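Local structure of virulence protein vsdE (5LQ6) at residues S54-L58 against Y180-I184; M61-N66 against Q91-S96; N75-A81 against L106-V111; A152-I156 against K201-S205. The protein acts as a cysteine hydrolase effector of Salmonella that suppresses immune responses and contributes to bacterial virulence. The protein carries 4 engineered substitutions. One frame throughout, in Å; residues are numbered along the deposited sequence.

Overall arrangement
The contacts spread over a fold that is probably papain-like, a helical part against an antiparallel sheet. Interactions 1 and 2 share helix 55-65, with centres about 14 Å apart, and touch through I184 and A62. Interaction 3 packs helix 76-89 on helix 108-116, about 14 Å from interaction 2 between centres; its L79 touches V65 and S96. Interaction 4 reaches the same sheet as interaction 1, about 21 Å away between centres. Along the chain, interactions 2 and 3 are nested inside the loop closed by interaction 1, while interaction 4 crosses it. Interaction 1 joins helical part to sheet. Interaction 3 holds C76, and Y155 of interaction 4 touches the other members of the probable Cys-His-Asp triad.

Interaction 1 of 4, residues S54-L58 against Y180-I184; sequences SRDNL and YVQFI
R55 reaches from the first turn of helix 55-65 to Q182 on strand 180-184, an outermost strand of the antiparallel sheet. The pairing joins the helical part to the sheet in a fold consistent with papain-like hydrolases. The R55 chain is extended, with CG anti to the backbone N (chi1 -172°), and this brings NE to the amide of Q182. R55 NE donates to Q182 OE1 over 2.9 Å, with 151° at the hydrogen. The donor comes from above the carbonyl plane, not along a lone pair, and the guanidinium and amide planes stand 72° apart. Water 1 adds a second link. It accepts from R55 NH2 at 2.9 Å and from Q182 NE2 at 2.9 Å, and it lies in the guanidinium plane. Q182 NE2 also donates to F183 O at 2.9 Å, within its own amide plane and almost straight. With these partners on both ends, the amide is fixed in rotation.

Y180 crosses R55 at about a right angle, its OH 3.7 Å from R55 CD; this hydroxyl is hydrogen-bonded to E174. Deeper in, L58 CD1 meets I184 CD1 at 3.8 Å, these two side chains also crossing at about a right angle. L58 also runs past the aliphatic part of Q182 in the opposite direction. I172 on the next strand, 163-172, touches R55, L58, Y180 and Q182. A capping box positions the helix start behind all this: N57 N donates to S54 OG at 2.9 Å, and S54 N donates back to N57 OD1 at 3.0 Å.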
# COMPACT_ATOMS: atom_id res chain seq x y z
N SER A 54 -13.86 -0.76 -9.48
CA SER A 54 -13.55 -0.20 -10.75
C SER A 54 -12.29 0.64 -10.61
O SER A 54 -11.85 1.02 -9.49
CB SER A 54 -14.70 0.70 -11.21
OG SER A 54 -14.78 1.89 -10.43
N ARG A 55 -11.72 1.01 -11.74
CA ARG A 55 -10.56 1.88 -11.72
C ARG A 55 -10.91 3.22 -11.11
O ARG A 55 -10.14 3.81 -10.35
CB ARG A 55 -9.97 2.02 -13.13
CG ARG A 55 -8.66 2.76 -13.16
CD ARG A 55 -8.14 2.80 -14.58
NE ARG A 55 -6.83 3.40 -14.65
CZ ARG A 55 -6.61 4.69 -14.80
NH1 ARG A 55 -7.62 5.56 -14.87
NH2 ARG A 55 -5.36 5.13 -14.86
N ASP A 56 -12.10 3.73 -11.42
CA ASP A 56 -12.53 4.98 -10.86
C ASP A 56 -12.72 4.90 -9.33
O ASP A 56 -12.41 5.84 -8.61
CB ASP A 56 -13.87 5.39 -11.48
CG ASP A 56 -14.32 6.70 -10.94
OD1 ASP A 56 -13.64 7.69 -11.27
OD2 ASP A 56 -15.28 6.71 -10.13
N ASN A 57 -13.21 3.78 -8.84
CA ASN A 57 -13.26 3.54 -7.39
C ASN A 57 -11.88 3.71 -6.78
O ASN A 57 -11.72 4.37 -5.74
CB ASN A 57 -13.78 2.14 -7.01
CG ASN A 57 -15.24 1.87 -7.34
OD1 ASN A 57 -15.60 0.72 -7.56
ND2 ASN A 57 -16.08 2.89 -7.30
N LEU A 58 -10.90 3.06 -7.39
CA LEU A 58 -9.54 3.16 -6.86
C LEU A 58 -8.99 4.57 -6.85
O LEU A 58 -8.25 4.94 -5.97
CB LEU A 58 -8.57 2.24 -7.65
CG LEU A 58 -8.79 0.77 -7.56
CD1 LEU A 58 -7.73 0.13 -8.48
CD2 LEU A 58 -8.62 0.27 -6.14
N TYR A 180 -6.14 -6.94 -15.04
CA TYR A 180 -4.89 -6.23 -15.16
C TYR A 180 -4.50 -5.64 -13.84
O TYR A 180 -5.35 -5.38 -12.98
CB TYR A 180 -4.94 -5.15 -16.26
CG TYR A 180 -5.88 -4.03 -16.01
CD1 TYR A 180 -5.49 -2.89 -15.31
CD2 TYR A 180 -7.17 -4.03 -16.50
CE1 TYR A 180 -6.34 -1.85 -15.07
CE2 TYR A 180 -8.04 -2.99 -16.26
CZ TYR A 180 -7.63 -1.86 -15.59
OH TYR A 180 -8.48 -0.80 -15.38
N VAL A 181 -3.19 -5.42 -13.67
CA VAL A 181 -2.69 -4.77 -12.45
C VAL A 181 -2.72 -3.25 -12.61
O VAL A 181 -2.17 -2.72 -13.55
CB VAL A 181 -1.25 -5.20 -12.15
CG1 VAL A 181 -0.70 -4.53 -10.90
CG2 VAL A 181 -1.20 -6.70 -11.99
N GLN A 182 -3.43 -2.60 -11.68
CA GLN A 182 -3.35 -1.17 -11.55
C GLN A 182 -2.44 -0.81 -10.39
O GLN A 182 -2.80 -1.03 -9.23
CB GLN A 182 -4.72 -0.56 -11.38
CG GLN A 182 -4.74 0.94 -11.26
CD GLN A 182 -4.29 1.61 -12.52
OE1 GLN A 182 -4.96 1.46 -13.58
NE2 GLN A 182 -3.12 2.25 -12.51
N PHE A 183 -1.30 -0.24 -10.70
CA PHE A 183 -0.47 0.39 -9.64
C PHE A 183 -1.12 1.64 -9.18
O PHE A 183 -1.70 2.41 -9.98
CB PHE A 183 0.95 0.56 -10.13
CG PHE A 183 1.67 -0.74 -10.34
CD1 PHE A 183 2.07 -1.49 -9.27
CD2 PHE A 183 1.95 -1.24 -11.62
CE1 PHE A 183 2.75 -2.71 -9.42
CE2 PHE A 183 2.61 -2.45 -11.75
CZ PHE A 183 3.02 -3.17 -10.67
N ILE A 184 -1.02 1.88 -7.87
CA ILE A 184 -1.62 3.05 -7.22
C ILE A 184 -0.55 3.66 -6.32
O ILE A 184 0.02 2.98 -5.49
CB ILE A 184 -2.85 2.71 -6.38
CG1 ILE A 184 -3.86 1.92 -7.18
CG2 ILE A 184 -3.45 3.97 -5.81
CD1 ILE A 184 -4.77 1.10 -6.31
O HOH W 1 -2.81 3.73 -15.03

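Interaction 2 of 4, residues M61-N66 against Q91-S96; sequences MARYVN and QDILSS
Y64 OH, at the end of a ring laid over D92, is gripped by a hydrogen bond with E42 and by water 3. The water donates to Y64 OH at 2.7 Å and to I93 O at 2.9 Å. S95 OG is a third partner of this water, 2.8 Å away. The tyrosine hydroxyl is thereby tied to the chain on both sides of L94.

The Y64 ring leaves helix 55-65 on the side opposite its own N (chi1 -180°), which points it at the turn around D92. D92 CB sits 3.4 Å from the centroid of the Y64 ring, almost straight above it, in a CH-pi contact. The carboxylate plane runs nearly parallel to the ring, 10° apart, but is displaced toward Y64 CG and CB. L94 O meets the rim of the same ring, near its plane, 3.5 Å from Y64 CE2.

D92 is the centre of an inverse gamma turn that leads into strand 94-96, which pairs with strand 39-41. Both carboxylate oxygens of D92 have partners. OD2 bonds to the hydroxyl of Y49. Water 2 donates to D92 OD1 at 2.8 Å and also to M61 O. M61 CG and CE pack beside OD1. Further on, S96 N donates to V65 O over 2.9 Å at 179°, a backbone link between helix and strand.

The CH-pi contact uses the methylene of D92, while Y49 and water 2 bond to the two carboxylate oxygens. These bonds would probably stabilise the ionised form.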
# COMPACT_ATOMS: atom_id res chain seq x y z
N MET A 61 -10.49 6.24 -3.85
CA MET A 61 -9.88 5.70 -2.62
C MET A 61 -8.48 6.23 -2.40
O MET A 61 -8.08 6.56 -1.28
CB MET A 61 -9.89 4.16 -2.67
CG MET A 61 -11.30 3.62 -2.63
SD MET A 61 -11.45 1.85 -2.49
CE MET A 61 -11.28 1.68 -0.70
N ALA A 62 -7.70 6.35 -3.47
CA ALA A 62 -6.35 6.90 -3.37
C ALA A 62 -6.35 8.36 -3.00
O ALA A 62 -5.52 8.82 -2.24
CB ALA A 62 -5.58 6.70 -4.66
N ARG A 63 -7.32 9.12 -3.55
CA ARG A 63 -7.45 10.51 -3.14
C ARG A 63 -7.83 10.65 -1.68
O ARG A 63 -7.34 11.55 -1.02
CB ARG A 63 -8.48 11.23 -4.01
CG ARG A 63 -8.03 11.48 -5.44
CD ARG A 63 -9.17 11.94 -6.30
NE ARG A 63 -8.69 12.45 -7.59
CZ ARG A 63 -9.50 12.73 -8.63
NH1 ARG A 63 -10.83 12.51 -8.56
NH2 ARG A 63 -8.97 13.22 -9.73
N TYR A 64 -8.70 9.78 -1.20
CA TYR A 64 -9.21 9.82 0.18
C TYR A 64 -8.08 9.73 1.20
O TYR A 64 -8.03 10.48 2.18
CB TYR A 64 -10.23 8.75 0.44
CG TYR A 64 -10.76 8.79 1.84
CD1 TYR A 64 -11.78 9.68 2.21
CD2 TYR A 64 -10.24 7.98 2.84
CE1 TYR A 64 -12.23 9.74 3.50
CE2 TYR A 64 -10.69 8.05 4.15
CZ TYR A 64 -11.72 8.91 4.47
OH TYR A 64 -12.19 8.96 5.78
N VAL A 65 -7.15 8.79 1.00
CA VAL A 65 -6.15 8.59 2.03
C VAL A 65 -5.19 9.71 2.24
O VAL A 65 -4.60 9.83 3.32
CB VAL A 65 -5.35 7.26 1.86
CG1 VAL A 65 -6.25 6.05 1.95
CG2 VAL A 65 -4.58 7.22 0.56
N ASN A 66 -4.96 10.53 1.21
CA ASN A 66 -3.94 11.56 1.29
C ASN A 66 -4.60 12.92 1.52
O ASN A 66 -5.08 13.46 0.55
CB ASN A 66 -3.03 11.55 0.04
CG ASN A 66 -1.73 12.31 0.24
OD1 ASN A 66 -1.49 12.89 1.31
ND2 ASN A 66 -0.83 12.24 -0.75
N GLN A 91 -14.16 0.34 2.13
CA GLN A 91 -14.65 1.54 2.74
C GLN A 91 -13.57 2.54 2.99
O GLN A 91 -12.45 2.15 3.35
CB GLN A 91 -15.36 1.18 4.06
CG GLN A 91 -16.08 2.36 4.71
CD GLN A 91 -16.90 1.95 5.96
OE1 GLN A 91 -17.21 0.77 6.16
NE2 GLN A 91 -17.24 2.94 6.79
N ASP A 92 -13.88 3.83 2.86
CA ASP A 92 -12.95 4.90 3.13
C ASP A 92 -12.90 5.17 4.63
O ASP A 92 -13.69 5.96 5.14
CB ASP A 92 -13.27 6.20 2.38
CG ASP A 92 -12.99 6.11 0.90
OD1 ASP A 92 -12.04 5.40 0.48
OD2 ASP A 92 -13.70 6.77 0.10
N ILE A 93 -12.01 4.50 5.34
CA ILE A 93 -11.94 4.56 6.85
C ILE A 93 -10.74 5.29 7.33
O ILE A 93 -10.83 6.24 8.08
CB ILE A 93 -12.02 3.16 7.46
CG1 ILE A 93 -13.34 2.50 7.09
CG2 ILE A 93 -11.80 3.22 8.99
CD1 ILE A 93 -13.37 1.02 7.34
N LEU A 94 -9.53 4.86 6.89
CA LEU A 94 -8.30 5.46 7.33
C LEU A 94 -7.74 6.48 6.36
O LEU A 94 -7.84 6.29 5.14
CB LEU A 94 -7.25 4.37 7.55
CG LEU A 94 -7.57 3.22 8.46
CD1 LEU A 94 -6.36 2.32 8.59
CD2 LEU A 94 -7.96 3.71 9.86
N SER A 95 -7.15 7.55 6.87
CA SER A 95 -6.49 8.53 6.06
C SER A 95 -5.38 9.19 6.86
O SER A 95 -5.33 9.03 8.09
CB SER A 95 -7.47 9.56 5.50
OG SER A 95 -8.07 10.33 6.54
N SER A 96 -4.48 9.86 6.17
CA SER A 96 -3.44 10.60 6.79
C SER A 96 -3.79 12.10 6.71
O SER A 96 -4.21 12.61 5.65
CB SER A 96 -2.10 10.33 6.14
OG SER A 96 -1.12 11.18 6.72
O HOH W 2 -9.32 4.90 0.65
O HOH W 3 -10.27 9.11 7.73

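Interaction 3 of 4, residues N75-A81 against L106-V111; sequences NCVLLSA and LDSAIV
N75 lays its side-chain amide against L106, crossing it obliquely, with N75 OD1 3.6 Å from L106 CD1 and N75 ND2 3.7 Å from L106 CG. The N75 side chain stretches away from its own backbone N (chi1 -179°), which also turns OD1 to the start of helix 76-89. There L78 N donates to N75 OD1 at 3.1 Å and 162°, in the carbonyl plane and on a lone pair. This is an Asx motif; V77 N adds a weak bond to the same oxygen. The helix start is thus held by the residue that packs on L106.

C76 follows. It takes no part in this contact and touches H165 on strand 163-172. It is probably the nucleophile of a Cys-His-Asp triad with H165 and D185. A cysteine at the start of a helix, facing a histidine on the sheet, is the arrangement of papain-like enzymes.

V77 packs between L106, S108 and V111. Its CG1 lies 3.7 Å from S108 CA. The same V77 CG1 is 3.9 Å from V111 CG2, while CG2 faces L106 O. D107, the N-cap of helix 108-116, accepts from A109 N through OD1.

L78 touches both ends of the partner segment: its CB is 4.0 Å from L106 CD1, and its CD1 is 4.3 Å from V111 CG1. L79 instead packs on N66 and S186. One turn on from V77, A81 CB meets V111 CG1 at 3.6 Å, next to I115 and F116.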
# COMPACT_ATOMS: atom_id res chain seq x y z
N ASN A 75 3.50 10.48 4.44
CA ASN A 75 4.44 9.40 4.48
C ASN A 75 3.90 8.19 3.66
O ASN A 75 2.80 7.71 3.92
CB ASN A 75 4.69 8.97 5.90
CG ASN A 75 5.68 7.87 5.99
OD1 ASN A 75 5.31 6.70 5.79
ND2 ASN A 75 6.91 8.20 6.29
N CYS A 76 4.71 7.71 2.73
CA CYS A 76 4.24 6.69 1.78
C CYS A 76 3.94 5.35 2.44
O CYS A 76 3.02 4.61 2.01
CB CYS A 76 5.22 6.48 0.67
SG CYS A 76 6.84 5.85 1.11
N VAL A 77 4.65 5.01 3.52
CA VAL A 77 4.42 3.74 4.21
C VAL A 77 3.06 3.81 4.90
O VAL A 77 2.23 2.89 4.81
CB VAL A 77 5.51 3.43 5.20
CG1 VAL A 77 5.17 2.21 6.04
CG2 VAL A 77 6.82 3.27 4.46
N LEU A 78 2.78 4.93 5.56
CA LEU A 78 1.47 5.05 6.19
C LEU A 78 0.33 5.13 5.21
O LEU A 78 -0.71 4.45 5.37
CB LEU A 78 1.44 6.29 7.14
CG LEU A 78 0.15 6.48 7.95
CD1 LEU A 78 -0.25 5.29 8.82
CD2 LEU A 78 0.29 7.73 8.79
N LEU A 79 0.52 5.93 4.16
CA LEU A 79 -0.50 6.08 3.13
C LEU A 79 -0.87 4.75 2.50
O LEU A 79 -2.02 4.42 2.30
CB LEU A 79 -0.09 7.06 2.06
CG LEU A 79 -0.00 8.55 2.44
CD1 LEU A 79 0.66 9.29 1.34
CD2 LEU A 79 -1.43 9.01 2.68
N SER A 80 0.15 3.98 2.14
CA SER A 80 -0.09 2.72 1.46
C SER A 80 -0.80 1.71 2.33
O SER A 80 -1.61 0.93 1.87
CB SER A 80 1.21 2.15 0.93
OG SER A 80 1.86 3.01 0.02
N ALA A 81 -0.47 1.71 3.64
CA ALA A 81 -1.13 0.82 4.57
C ALA A 81 -2.59 1.22 4.81
O ALA A 81 -3.48 0.37 4.82
CB ALA A 81 -0.36 0.83 5.88
N LEU A 106 9.24 6.05 8.72
CA LEU A 106 8.37 5.05 9.32
C LEU A 106 8.67 3.61 8.92
O LEU A 106 8.76 3.28 7.74
CB LEU A 106 6.90 5.34 8.99
CG LEU A 106 6.24 6.59 9.57
CD1 LEU A 106 4.75 6.52 9.33
CD2 LEU A 106 6.50 6.77 11.05
N ASP A 107 8.78 2.76 9.92
CA ASP A 107 9.02 1.32 9.75
C ASP A 107 7.69 0.68 9.41
O ASP A 107 6.68 0.83 10.15
CB ASP A 107 9.59 0.79 11.08
CG ASP A 107 9.84 -0.71 11.09
OD1 ASP A 107 9.64 -1.41 10.07
OD2 ASP A 107 10.31 -1.15 12.16
N SER A 108 7.66 -0.04 8.30
CA SER A 108 6.45 -0.74 7.88
C SER A 108 6.01 -1.78 8.90
O SER A 108 4.83 -2.08 8.97
CB SER A 108 6.53 -1.32 6.46
OG SER A 108 7.51 -2.30 6.36
N ALA A 109 6.95 -2.35 9.66
CA ALA A 109 6.59 -3.33 10.70
C ALA A 109 5.72 -2.66 11.79
O ALA A 109 4.70 -3.21 12.22
CB ALA A 109 7.83 -3.92 11.32
N ILE A 110 6.15 -1.49 12.25
CA ILE A 110 5.39 -0.76 13.26
C ILE A 110 4.06 -0.32 12.67
O ILE A 110 3.00 -0.48 13.29
CB ILE A 110 6.18 0.46 13.80
CG1 ILE A 110 7.45 -0.04 14.50
CG2 ILE A 110 5.31 1.37 14.68
CD1 ILE A 110 8.30 1.09 15.06
N VAL A 111 4.07 0.18 11.43
CA VAL A 111 2.82 0.59 10.83
C VAL A 111 1.87 -0.59 10.68
O VAL A 111 0.68 -0.48 10.97
CB VAL A 111 3.05 1.31 9.45
CG1 VAL A 111 1.77 1.49 8.66
CG2 VAL A 111 3.79 2.63 9.66

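Interaction 4 of 4, residues A152-I156 against K201-S205; sequences AENYI and KHFSS
This is an aromatic cluster of Y155, H202 and F203 beside one backbone hydrogen bond, where the loop after helix 196-200 passes along strand 147-157 of the antiparallel sheet. I156 N donates to H202 O over 2.7 Å at 158°, in the carbonyl plane. The I156 side chain curls over the same carbonyl, with CG1 3.3 Å from H202 O.

The rings gather on the other side of this bond. Y155 turns its edge toward the face of F203 in an offset edge-to-face pair, the centroids 5.6 Å apart and the planes at 70°. A152 CB closes on F203 as well, 3.4 Å from CE1. F209 meets F203 edge-to-face. H202 CG lies opposite its carbonyl carbon (chi1 -54°), which sets the ring beside Y155, the two side chains pointing the same way. Y155 CE1 is 3.4 Å from H202 CB, and Y155 OH hangs over the imidazole face, toward its rim.

Y155 is also stacked on H165 and touches D185, so it belongs to the second shell of the probable catalytic triad. Water 5 lies in the imidazole plane, 2.7 Å from H202 ND1, and donates to I156 O at 2.7 Å. Together the water and Y155 hold the H202 ring in place. A bound sodium ion lies about 3 Å from the nearest atom of the H202 side chain. Such a close cation would probably disfavour a protonated, positively charged imidazole.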
# COMPACT_ATOMS: atom_id res chain seq x y z
N ALA A 152 9.52 -0.85 -2.57
CA ALA A 152 10.65 -0.74 -3.49
C ALA A 152 11.83 -0.18 -2.75
O ALA A 152 11.74 0.75 -1.95
CB ALA A 152 10.29 0.11 -4.64
N GLU A 153 13.01 -0.74 -3.01
CA GLU A 153 14.19 -0.21 -2.39
C GLU A 153 14.82 1.01 -3.00
O GLU A 153 15.42 1.81 -2.29
CB GLU A 153 15.23 -1.32 -2.25
CG GLU A 153 14.87 -2.25 -1.10
CD GLU A 153 15.46 -1.82 0.24
OE1 GLU A 153 15.51 -0.59 0.53
OE2 GLU A 153 15.87 -2.74 1.00
N ASN A 154 14.76 1.15 -4.28
CA ASN A 154 15.52 2.23 -4.95
C ASN A 154 14.64 3.04 -5.87
O ASN A 154 14.95 3.34 -7.01
CB ASN A 154 16.71 1.61 -5.70
CG ASN A 154 17.87 1.23 -4.75
OD1 ASN A 154 18.28 2.03 -3.93
ND2 ASN A 154 18.36 0.03 -4.88
N TYR A 155 13.49 3.42 -5.32
CA TYR A 155 12.57 4.31 -6.02
C TYR A 155 13.18 5.73 -6.11
O TYR A 155 13.67 6.23 -5.12
CB TYR A 155 11.27 4.39 -5.23
CG TYR A 155 10.20 5.33 -5.77
CD1 TYR A 155 9.32 4.94 -6.74
CD2 TYR A 155 10.09 6.65 -5.27
CE1 TYR A 155 8.33 5.82 -7.21
CE2 TYR A 155 9.15 7.53 -5.73
CZ TYR A 155 8.27 7.12 -6.70
OH TYR A 155 7.30 8.00 -7.19
N ILE A 156 13.14 6.35 -7.30
CA ILE A 156 13.73 7.68 -7.47
C ILE A 156 12.70 8.73 -7.09
O ILE A 156 11.75 9.02 -7.86
CB ILE A 156 14.27 7.81 -8.90
CG1 ILE A 156 15.27 6.71 -9.21
CG2 ILE A 156 14.80 9.23 -9.12
CD1 ILE A 156 15.55 6.60 -10.68
N LYS A 201 9.69 4.49 -14.88
CA LYS A 201 10.57 5.67 -14.95
C LYS A 201 11.21 5.99 -13.64
O LYS A 201 12.27 6.61 -13.61
CB LYS A 201 9.79 6.92 -15.41
CG LYS A 201 9.15 6.81 -16.78
CD LYS A 201 10.09 6.40 -17.87
CE LYS A 201 9.38 6.44 -19.24
NZ LYS A 201 8.28 7.48 -19.30
N HIS A 202 10.62 5.54 -12.53
CA HIS A 202 11.12 5.84 -11.21
C HIS A 202 12.11 4.79 -10.71
O HIS A 202 12.55 4.89 -9.55
CB HIS A 202 10.00 6.00 -10.21
CG HIS A 202 8.99 6.99 -10.62
ND1 HIS A 202 9.33 8.30 -10.89
CD2 HIS A 202 7.65 6.90 -10.79
CE1 HIS A 202 8.24 8.95 -11.26
NE2 HIS A 202 7.22 8.13 -11.18
N PHE A 203 12.49 3.84 -11.56
CA PHE A 203 13.51 2.84 -11.18
C PHE A 203 14.63 2.74 -12.20
O PHE A 203 14.40 2.84 -13.39
CB PHE A 203 12.84 1.49 -10.98
CG PHE A 203 11.78 1.52 -9.94
CD1 PHE A 203 12.11 1.49 -8.59
CD2 PHE A 203 10.46 1.58 -10.32
CE1 PHE A 203 11.13 1.50 -7.65
CE2 PHE A 203 9.45 1.62 -9.35
CZ PHE A 203 9.81 1.63 -8.03
N SER A 204 15.87 2.57 -11.71
CA SER A 204 16.96 1.96 -12.52
C SER A 204 17.06 0.47 -12.18
O SER A 204 16.22 -0.09 -11.43
CB SER A 204 18.30 2.62 -12.23
OG SER A 204 18.89 2.02 -11.07
N SER A 205 18.09 -0.19 -12.70
CA SER A 205 18.30 -1.63 -12.44
C SER A 205 18.65 -1.89 -10.97
O SER A 205 18.44 -2.97 -10.46
CB SER A 205 19.41 -2.20 -13.36
OG SER A 205 19.21 -1.80 -14.72
O HOH W 4 16.43 2.58 -9.16
O HOH W 5 11.63 9.69 -10.50